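Local atomic coordinates of putative succinylglutamate desuccinylase / aspartoacylase (Shewanella amazonensis, PDB entry 3FMC), a protein that is probably a zinc-dependent hydrolase of the succinylglutamate desuccinylase/aspartoacylase family, its precise substrate being uncertain. Residues A51-L56 against L169-G174; M57-H62 against D253-A258; D124-A129 against R230-R235. All blocks are in the same frame, centred on the assembly; numbering follows the deposited sequence.

Interaction 1: residues A51-L56 against L169-G174; sequences AVIYQL and LDLHTG
L171 reaches from strand 167-174 to the inner face of helix 48-60 and sets a single methyl, CD1, against two neighbouring helix residues. V52 offers CG1, 3.9 Å from L171 CD1, and I53 offers the middle of its chain, with I53 CG1 3.8 Å from the same L171 CD1. V52 places CG1 anti to the backbone N (chi1 175°), which turns this branch to the leucine; the I53 CB is not aimed at the strand, but the chain beyond it comes round. Beta-branching makes V52 and I53 broad close to the helix backbone, while L171, branching one carbon later, can reach across from the strand. Packing loosens one helical turn further on: L56 and L169 face each other, but L56 CD2 and L169 CD1 stay 5.9 Å apart, and I38 of strand 36-40 touches both. On the side turned from the strand, Q55 is partly exposed, with NE2 hydrogen-bonded to L251 O, and A51 and Y54 pack on L321 and L332 of a second subunit; I53, beside the seam, also reaches L323 of that subunit. Alternation along the strand sends D170 and H172 to its other face. There H172 NE2 donates to D170 OD2 at 2.7 Å; that oxygen lies in the imidazole plane, while the N-H reaches it from above the carboxylate plane. D170 OD1 is gripped by Q39. H43, E46 and H172 could form a metal site, consistent with the His-x-x-Glu plus His zinc site of M14-type enzymes, whose mixed sheet, with 36-40, 167-174 and 237-243 parallel, is flanked by helices such as 48-60.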
loop_
_atom_site.group_PDB
_atom_site.type_symbol
_atom_site.label_atom_id
_atom_site.label_comp_id
_atom_site.label_asym_id
_atom_site.label_seq_id
_atom_site.Cartn_x
_atom_site.Cartn_y
_atom_site.Cartn_z
ATOM N N ALA C 51 17.018 -19.058 -5.029
ATOM C CA ALA C 51 17.047 -20.379 -5.684
ATOM C C ALA C 51 18.389 -20.540 -6.378
ATOM O O ALA C 51 18.959 -21.667 -6.407
ATOM C CB ALA C 51 15.858 -20.524 -6.724
ATOM N N VAL C 52 18.907 -19.442 -6.923
ATOM C CA VAL C 52 20.244 -19.485 -7.576
ATOM C C VAL C 52 21.358 -19.757 -6.543
ATOM O O VAL C 52 22.275 -20.584 -6.764
ATOM C CB VAL C 52 20.512 -18.246 -8.471
ATOM C CG1 VAL C 52 21.946 -18.283 -9.019
ATOM C CG2 VAL C 52 19.484 -18.147 -9.627
ATOM N N ILE C 53 21.293 -19.071 -5.400
ATOM C CA ILE C 53 22.257 -19.274 -4.327
ATOM C C ILE C 53 22.155 -20.715 -3.810
ATOM O O ILE C 53 23.182 -21.411 -3.607
ATOM C CB ILE C 53 22.108 -18.209 -3.207
ATOM C CG1 ILE C 53 22.645 -16.848 -3.713
ATOM C CG2 ILE C 53 22.815 -18.616 -1.924
ATOM C CD1 ILE C 53 22.577 -15.679 -2.680
ATOM N N TYR C 54 20.934 -21.188 -3.651
ATOM C CA TYR C 54 20.705 -22.552 -3.205
ATOM C C TYR C 54 21.421 -23.549 -4.152
ATOM O O TYR C 54 22.194 -24.393 -3.721
ATOM C CB TYR C 54 19.209 -22.838 -3.197
ATOM C CG TYR C 54 18.874 -24.281 -2.919
ATOM C CD1 TYR C 54 18.975 -24.796 -1.618
ATOM C CD2 TYR C 54 18.469 -25.134 -3.939
ATOM C CE1 TYR C 54 18.696 -26.099 -1.353
ATOM C CE2 TYR C 54 18.189 -26.446 -3.674
ATOM C CZ TYR C 54 18.311 -26.927 -2.378
ATOM O OH TYR C 54 17.996 -28.228 -2.105
ATOM N N GLN C 55 21.111 -23.468 -5.435
ATOM C CA GLN C 55 21.689 -24.400 -6.404
ATOM C C GLN C 55 23.201 -24.258 -6.471
ATOM O O GLN C 55 23.899 -25.276 -6.594
ATOM C CB GLN C 55 21.080 -24.226 -7.791
ATOM C CG GLN C 55 19.581 -24.558 -7.905
ATOM C CD GLN C 55 19.280 -26.013 -7.843
ATOM O OE1 GLN C 55 19.993 -26.756 -7.203
ATOM N NE2 GLN C 55 18.191 -26.418 -8.433
ATOM N N LEU C 56 23.714 -23.039 -6.381
ATOM C CA LEU C 56 25.146 -22.805 -6.444
ATOM C C LEU C 56 25.815 -23.477 -5.244
ATOM O O LEU C 56 26.844 -24.160 -5.378
ATOM C CB LEU C 56 25.471 -21.311 -6.507
ATOM C CG LEU C 56 26.941 -20.897 -6.693
ATOM C CD1 LEU C 56 27.531 -21.521 -8.016
ATOM C CD2 LEU C 56 27.057 -19.361 -6.677
ATOM N N LEU C 169 28.982 -10.388 -6.893
ATOM C CA LEU C 169 27.859 -10.744 -7.776
ATOM C C LEU C 169 26.544 -10.430 -7.051
ATOM O O LEU C 169 26.247 -11.022 -6.024
ATOM C CB LEU C 169 27.879 -12.230 -8.168
ATOM C CG LEU C 169 29.163 -12.781 -8.783
ATOM C CD1 LEU C 169 28.979 -14.313 -9.030
ATOM C CD2 LEU C 169 29.543 -11.988 -10.019
ATOM N N ASP C 170 25.784 -9.488 -7.592
ATOM C CA ASP C 170 24.482 -9.053 -7.004
ATOM C C ASP C 170 23.394 -9.699 -7.857
ATOM O O ASP C 170 23.280 -9.421 -9.040
ATOM C CB ASP C 170 24.400 -7.526 -7.017
ATOM C CG ASP C 170 23.293 -6.968 -6.097
ATOM O OD1 ASP C 170 22.684 -7.762 -5.361
ATOM O OD2 ASP C 170 23.033 -5.734 -6.147
ATOM N N LEU C 171 22.630 -10.581 -7.248
ATOM C CA LEU C 171 21.595 -11.307 -7.954
ATOM C C LEU C 171 20.227 -10.630 -7.810
ATOM O O LEU C 171 19.650 -10.532 -6.689
ATOM C CB LEU C 171 21.506 -12.749 -7.487
ATOM C CG LEU C 171 22.827 -13.532 -7.437
ATOM C CD1 LEU C 171 22.516 -14.950 -7.001
ATOM C CD2 LEU C 171 23.552 -13.510 -8.773
ATOM N N HIS C 172 19.704 -10.245 -8.974
ATOM C CA HIS C 172 18.419 -9.585 -9.115
ATOM C C HIS C 172 17.526 -10.334 -10.114
ATOM O O HIS C 172 17.903 -11.350 -10.687
ATOM C CB HIS C 172 18.646 -8.138 -9.591
ATOM C CG HIS C 172 19.238 -7.213 -8.547
ATOM N ND1 HIS C 172 18.498 -6.234 -7.899
ATOM C CD2 HIS C 172 20.496 -7.121 -8.051
ATOM C CE1 HIS C 172 19.279 -5.583 -7.053
ATOM N NE2 HIS C 172 20.495 -6.101 -7.121
ATOM N N THR C 173 16.327 -9.808 -10.281
ATOM C CA THR C 173 15.423 -10.189 -11.360
ATOM C C THR C 173 14.780 -8.902 -11.878
ATOM O O THR C 173 14.792 -7.869 -11.206
ATOM C CB THR C 173 14.293 -11.168 -10.972
ATOM O OG1 THR C 173 13.199 -10.489 -10.333
ATOM C CG2 THR C 173 14.771 -12.350 -10.092
ATOM N N GLY C 174 14.219 -8.997 -13.082
ATOM C CA GLY C 174 13.380 -7.954 -13.636
ATOM C C GLY C 174 11.941 -8.273 -13.254
ATOM O O GLY C 174 11.695 -9.144 -12.426
#

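Interaction 2: residues M57-H62 against D253-A258; sequences MKLLEH and DALEDA
L59 and A258 mark the closest approach of the two backbones, with their CA atoms 8.1 Å apart. The first belongs to the C-terminal part of helix 48-60. The second lies in the regular run of helix 251-267, where A258 N bonds to A254 O. The small alanine allows this approach, because its CB is the whole of its side chain and L59 can lie directly against it. L59 CD1 meets A258 CB at 4.0 Å. The same methyl also touches L255 one turn earlier, L59 CD1 to L255 CD1 being 3.7 Å, so that one leucine branch bridges two residues of the facing helix. Here the two leucines cross at about a right angle and meet methyl to methyl. The CB of L255 does not aim at L59. It is the chain beyond, with CG anti to the backbone N (chi1 -172°), that brings CD1 over. Leucine fits both sites: L59 is the central apolar residue, its forked end long enough to span the gap, while L255 reaches in from the margin of the seam and remains partly exposed. Elsewhere on helix 251-267, D253, E256 and D257 share K179 in salt bridges. L262, a turn beyond A258, extends the seam by touching both L59 and L60. The other flank of helix 48-60 rests on strands 19-27 and 69-72, where selenomethionine M57 packs on Y25, F27 and L71, while E61 bonds Y326 of a second subunit.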
loop_
_atom_site.group_PDB
_atom_site.type_symbol
_atom_site.label_atom_id
_atom_site.label_comp_id
_atom_site.label_asym_id
_atom_site.label_seq_id
_atom_site.Cartn_x
_atom_site.Cartn_y
_atom_site.Cartn_z
HETATM N N MSE C 57 25.246 -23.296 -4.054
HETATM C CA MSE C 57 25.837 -23.929 -2.892
HETATM C C MSE C 57 25.815 -25.462 -3.007
HETATM O O MSE C 57 26.786 -26.124 -2.616
HETATM C CB MSE C 57 25.152 -23.453 -1.611
HETATM C CG MSE C 57 25.464 -22.022 -1.342
HETATM SE SE MSE C 57 24.806 -21.370 0.405
HETATM C CE MSE C 57 22.987 -21.836 0.330
ATOM N N LYS C 58 24.738 -26.028 -3.517
ATOM C CA LYS C 58 24.651 -27.486 -3.693
ATOM C C LYS C 58 25.753 -27.991 -4.636
ATOM O O LYS C 58 26.342 -29.067 -4.405
ATOM C CB LYS C 58 23.305 -27.912 -4.269
ATOM C CG LYS C 58 22.109 -27.600 -3.416
ATOM C CD LYS C 58 22.139 -28.207 -2.059
ATOM C CE LYS C 58 21.691 -29.609 -1.992
ATOM N NZ LYS C 58 21.514 -29.901 -0.517
ATOM N N LEU C 59 25.999 -27.227 -5.704
ATOM C CA LEU C 59 27.076 -27.559 -6.669
ATOM C C LEU C 59 28.465 -27.379 -6.063
ATOM O O LEU C 59 29.337 -28.229 -6.226
ATOM C CB LEU C 59 26.945 -26.684 -7.920
ATOM C CG LEU C 59 25.842 -27.039 -8.898
ATOM C CD1 LEU C 59 25.618 -25.940 -9.921
ATOM C CD2 LEU C 59 26.150 -28.348 -9.549
ATOM N N LEU C 60 28.665 -26.272 -5.349
ATOM C CA LEU C 60 29.950 -25.926 -4.765
ATOM C C LEU C 60 30.425 -26.977 -3.789
ATOM O O LEU C 60 31.625 -27.161 -3.615
ATOM C CB LEU C 60 29.935 -24.579 -4.102
ATOM C CG LEU C 60 30.048 -23.401 -5.066
ATOM C CD1 LEU C 60 29.711 -22.118 -4.263
ATOM C CD2 LEU C 60 31.429 -23.316 -5.748
ATOM N N GLU C 61 29.493 -27.668 -3.163
ATOM C CA GLU C 61 29.876 -28.712 -2.232
ATOM C C GLU C 61 30.751 -29.782 -2.868
ATOM O O GLU C 61 31.483 -30.438 -2.142
ATOM C CB GLU C 61 28.641 -29.305 -1.559
ATOM C CG GLU C 61 28.122 -28.314 -0.527
ATOM C CD GLU C 61 26.760 -28.646 -0.023
ATOM O OE1 GLU C 61 26.210 -29.725 -0.396
ATOM O OE2 GLU C 61 26.253 -27.806 0.747
ATOM N N HIS C 62 30.718 -29.892 -4.201
ATOM C CA HIS C 62 31.476 -30.876 -4.986
ATOM C C HIS C 62 32.647 -30.338 -5.819
ATOM O O HIS C 62 33.164 -31.045 -6.696
ATOM C CB HIS C 62 30.540 -31.559 -5.975
ATOM C CG HIS C 62 29.280 -32.046 -5.355
ATOM N ND1 HIS C 62 29.272 -32.898 -4.271
ATOM C CD2 HIS C 62 27.984 -31.801 -5.655
ATOM C CE1 HIS C 62 28.023 -33.148 -3.924
ATOM N NE2 HIS C 62 27.223 -32.500 -4.751
ATOM N N ASP C 253 15.485 -23.681 -13.567
ATOM C CA ASP C 253 16.065 -22.511 -14.227
ATOM C C ASP C 253 17.241 -21.945 -13.404
ATOM O O ASP C 253 18.268 -21.539 -13.949
ATOM C CB ASP C 253 14.972 -21.456 -14.460
ATOM C CG ASP C 253 15.341 -20.467 -15.541
ATOM O OD1 ASP C 253 16.003 -20.886 -16.513
ATOM O OD2 ASP C 253 14.914 -19.294 -15.441
ATOM N N ALA C 254 17.096 -21.933 -12.077
ATOM C CA ALA C 254 18.159 -21.471 -11.167
ATOM C C ALA C 254 19.447 -22.329 -11.286
ATOM O O ALA C 254 20.565 -21.835 -11.108
ATOM C CB ALA C 254 17.635 -21.476 -9.723
ATOM N N LEU C 255 19.287 -23.612 -11.578
ATOM C CA LEU C 255 20.444 -24.495 -11.808
ATOM C C LEU C 255 21.254 -24.007 -13.016
ATOM O O LEU C 255 22.489 -23.941 -12.967
ATOM C CB LEU C 255 19.989 -25.941 -11.977
ATOM C CG LEU C 255 21.124 -26.984 -12.037
ATOM C CD1 LEU C 255 22.151 -26.903 -10.826
ATOM C CD2 LEU C 255 20.446 -28.344 -12.207
ATOM N N GLU C 256 20.573 -23.678 -14.104
ATOM C CA GLU C 256 21.244 -23.125 -15.289
ATOM C C GLU C 256 22.036 -21.873 -14.940
ATOM O O GLU C 256 23.193 -21.712 -15.328
ATOM C CB GLU C 256 20.216 -22.813 -16.399
ATOM C CG GLU C 256 20.727 -21.799 -17.433
ATOM C CD GLU C 256 19.777 -21.584 -18.593
ATOM O OE1 GLU C 256 19.515 -22.567 -19.312
ATOM O OE2 GLU C 256 19.333 -20.424 -18.807
ATOM N N ASP C 257 21.419 -20.976 -14.178
ATOM C CA ASP C 257 22.105 -19.751 -13.784
ATOM C C ASP C 257 23.364 -20.081 -12.948
ATOM O O ASP C 257 24.441 -19.507 -13.138
ATOM C CB ASP C 257 21.178 -18.878 -12.930
ATOM C CG ASP C 257 19.918 -18.484 -13.653
ATOM O OD1 ASP C 257 19.931 -18.358 -14.913
ATOM O OD2 ASP C 257 18.893 -18.301 -12.966
ATOM N N ALA C 258 23.204 -20.991 -11.997
ATOM C CA ALA C 258 24.330 -21.391 -11.124
ATOM C C ALA C 258 25.479 -21.997 -11.957
ATOM O O ALA C 258 26.665 -21.741 -11.691
ATOM C CB ALA C 258 23.828 -22.389 -10.086
#

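Interaction 3: residues D124-A129 against R230-R235; sequences DTLITA and RELGVR
I127 and R235 meet at about a right angle, the isoleucine's end methyl coming over one face of the guanidinium. R235 can be followed outward in the conformer described here; a second one is also modelled, so the closest distances are tentative. CB leaves the backbone toward helix 123-142, and a bend at chi2 (-81°) folds the chain across the isoleucine. R235 CG comes first, 3.6 Å from I127 CD1. CD follows, R235 CD lying 3.4 Å from that methyl of I127. NE comes nearest, R235 NE to I127 CD1 being 3.2 Å, and it also makes a weak bond to L232 O, bent to 126° at the hydrogen. CZ also lies beneath the methyl, which sits off centre toward the rim of the flat group. At the tip, R235 NH1 is 4.6 Å from D124 OD1, which stands well out of the guanidinium plane: the opposite charges may attract, but no N-H points at the oxygen. NH2 has a long, weak ion pair with D123. The theme recurs at L126, the residue before I127 on the helix, with R230 of the loop: its extended chain brings the guanidinium beneath L126, whose CD1 lies 3.7 Å from R230 NH1. Between the arginines, L232 completes the apolar patch, L232 CD1 lying 4.3 Å from L126 CD2 in the one of its two conformers described. Arginine suits both positions because its flat faces accept methyl groups while its N-H rim reaches polar partners, for R230 chiefly the salt bridge to D123 and the carbonyl of L121. The chemistry therefore implies a join made by van der Waals packing over guanidinium faces, with polar bonds supplied by the start of the helix and the chain leading into it and, weakly, by the loop's own backbone.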
loop_
_atom_site.group_PDB
_atom_site.type_symbol
_atom_site.label_atom_id
_atom_site.label_comp_id
_atom_site.label_asym_id
_atom_site.label_seq_id
_atom_site.Cartn_x
_atom_site.Cartn_y
_atom_site.Cartn_z
ATOM N N ASP C 124 50.399 -4.621 -3.997
ATOM C CA ASP C 124 49.638 -5.367 -3.002
ATOM C C ASP C 124 49.401 -4.598 -1.698
ATOM O O ASP C 124 48.335 -4.702 -1.093
ATOM C CB ASP C 124 50.297 -6.712 -2.673
ATOM C CG ASP C 124 50.129 -7.757 -3.780
ATOM O OD1 ASP C 124 49.354 -7.544 -4.746
ATOM O OD2 ASP C 124 50.775 -8.826 -3.658
ATOM N N THR C 125 50.379 -3.844 -1.247
ATOM C CA THR C 125 50.201 -3.097 -0.017
ATOM C C THR C 125 49.267 -1.913 -0.242
ATOM O O THR C 125 48.498 -1.558 0.646
ATOM C CB THR C 125 51.576 -2.640 0.524
ATOM O OG1 THR C 125 52.371 -3.804 0.752
ATOM C CG2 THR C 125 51.435 -1.892 1.803
ATOM N N LEU C 126 49.347 -1.292 -1.420
ATOM C CA LEU C 126 48.482 -0.164 -1.774
ATOM C C LEU C 126 47.009 -0.651 -1.813
ATOM O O LEU C 126 46.121 -0.018 -1.254
ATOM C CB LEU C 126 48.921 0.454 -3.103
ATOM C CG LEU C 126 48.263 1.754 -3.583
ATOM C CD1 LEU C 126 49.176 2.482 -4.589
ATOM C CD2 LEU C 126 46.888 1.485 -4.186
ATOM N N ILE C 127 46.799 -1.814 -2.409
ATOM C CA ILE C 127 45.475 -2.438 -2.559
ATOM C C ILE C 127 44.876 -2.800 -1.200
ATOM O O ILE C 127 43.697 -2.548 -0.931
ATOM C CB ILE C 127 45.550 -3.675 -3.523
ATOM C CG1 ILE C 127 45.884 -3.204 -4.935
ATOM C CG2 ILE C 127 44.220 -4.499 -3.543
ATOM C CD1 ILE C 127 46.254 -4.384 -5.853
ATOM N N THR C 128 45.680 -3.390 -0.339
ATOM C CA THR C 128 45.233 -3.733 1.003
ATOM C C THR C 128 44.832 -2.464 1.756
ATOM O O THR C 128 43.818 -2.440 2.456
ATOM C CB THR C 128 46.351 -4.521 1.746
ATOM O OG1 THR C 128 46.549 -5.762 1.067
ATOM C CG2 THR C 128 45.991 -4.792 3.204
ATOM N N ALA C 129 45.616 -1.406 1.590
ATOM C CA ALA C 129 45.347 -0.139 2.272
ATOM C C ALA C 129 44.035 0.488 1.775
ATOM O O ALA C 129 43.269 1.063 2.561
ATOM C CB ALA C 129 46.505 0.827 2.066
ATOM N N ARG C 230 51.150 4.517 -13.930
ATOM C CA ARG C 230 51.221 3.297 -13.127
ATOM C C ARG C 230 49.981 2.438 -13.368
ATOM O O ARG C 230 48.842 2.900 -13.290
ATOM C CB ARG C 230 51.356 3.592 -11.641
ATOM C CG ARG C 230 51.353 2.331 -10.806
ATOM C CD ARG C 230 51.676 2.669 -9.391
ATOM N NE ARG C 230 51.700 1.512 -8.506
ATOM C CZ ARG C 230 51.956 1.606 -7.203
ATOM N NH1 ARG C 230 52.215 2.784 -6.657
ATOM N NH2 ARG C 230 51.975 0.517 -6.453
ATOM N N GLU C 231 50.233 1.191 -13.707
ATOM C CA GLU C 231 49.186 0.300 -14.024
ATOM C C GLU C 231 48.885 -0.540 -12.804
ATOM O O GLU C 231 49.688 -1.365 -12.390
ATOM C CB GLU C 231 49.568 -0.553 -15.257
ATOM C CG GLU C 231 48.676 -1.748 -15.495
ATOM C CD GLU C 231 47.236 -1.421 -15.879
ATOM O OE1 GLU C 231 46.909 -0.250 -16.140
ATOM O OE2 GLU C 231 46.433 -2.389 -15.958
ATOM N N LEU C 232 47.722 -0.292 -12.214
ATOM C CA LEU C 232 47.235 -1.082 -11.092
ATOM C C LEU C 232 46.210 -2.096 -11.568
ATOM O O LEU C 232 46.206 -3.231 -11.116
ATOM C CB LEU C 232 46.555 -0.191 -10.056
ATOM C CG LEU C 232 47.414 0.790 -9.273
ATOM C CD1 LEU C 232 46.506 1.650 -8.420
ATOM C CD2 LEU C 232 48.406 0.025 -8.434
ATOM N N GLY C 233 45.347 -1.669 -12.480
ATOM C CA GLY C 233 44.232 -2.468 -12.933
ATOM C C GLY C 233 43.054 -2.168 -11.986
ATOM O O GLY C 233 43.258 -1.621 -10.921
ATOM N N VAL C 234 41.826 -2.532 -12.390
ATOM C CA VAL C 234 40.626 -2.391 -11.550
ATOM C C VAL C 234 40.633 -3.683 -10.757
ATOM O O VAL C 234 40.391 -4.736 -11.323
ATOM C CB VAL C 234 39.380 -2.188 -12.391
ATOM C CG1 VAL C 234 38.147 -1.833 -11.472
ATOM C CG2 VAL C 234 39.644 -1.059 -13.402
ATOM N N ARG C 235 40.913 -3.597 -9.458
ATOM C CA ARG C 235 41.140 -4.788 -8.648
ATOM C C ARG C 235 39.892 -5.429 -8.050
ATOM O O ARG C 235 40.003 -6.266 -7.155
ATOM C CB ARG C 235 42.178 -4.490 -7.562
ATOM C CG ARG C 235 43.531 -4.046 -8.117
ATOM C CD ARG C 235 44.403 -5.205 -8.575
ATOM N NE ARG C 235 45.710 -4.703 -9.011
ATOM C CZ ARG C 235 46.859 -5.384 -8.986
ATOM N NH1 ARG C 235 46.919 -6.618 -8.492
ATOM N NH2 ARG C 235 47.971 -4.801 -9.424
#

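Along the chain the segments run 51-56, 57-62, 124-129, 169-174, 230-235 and 253-258, all within the family's catalytic region. Interactions 1 and 2 share helix 48-60 and have centres about 10 Å apart; they touch where V52 and L56 pack on helix 251-267, so this one helix is fixed to strand 167-174 and to a second helix in succession, and it also meets the second subunit. Interaction 3 stands apart, its centre about 29 Å from that of interaction 1 and about 32 Å from that of interaction 2. It ties helix 123-142 to the loop leading into strand 237-243, the strand pairing with 167-174: a peripheral join, separate from the core formed round helix 48-60.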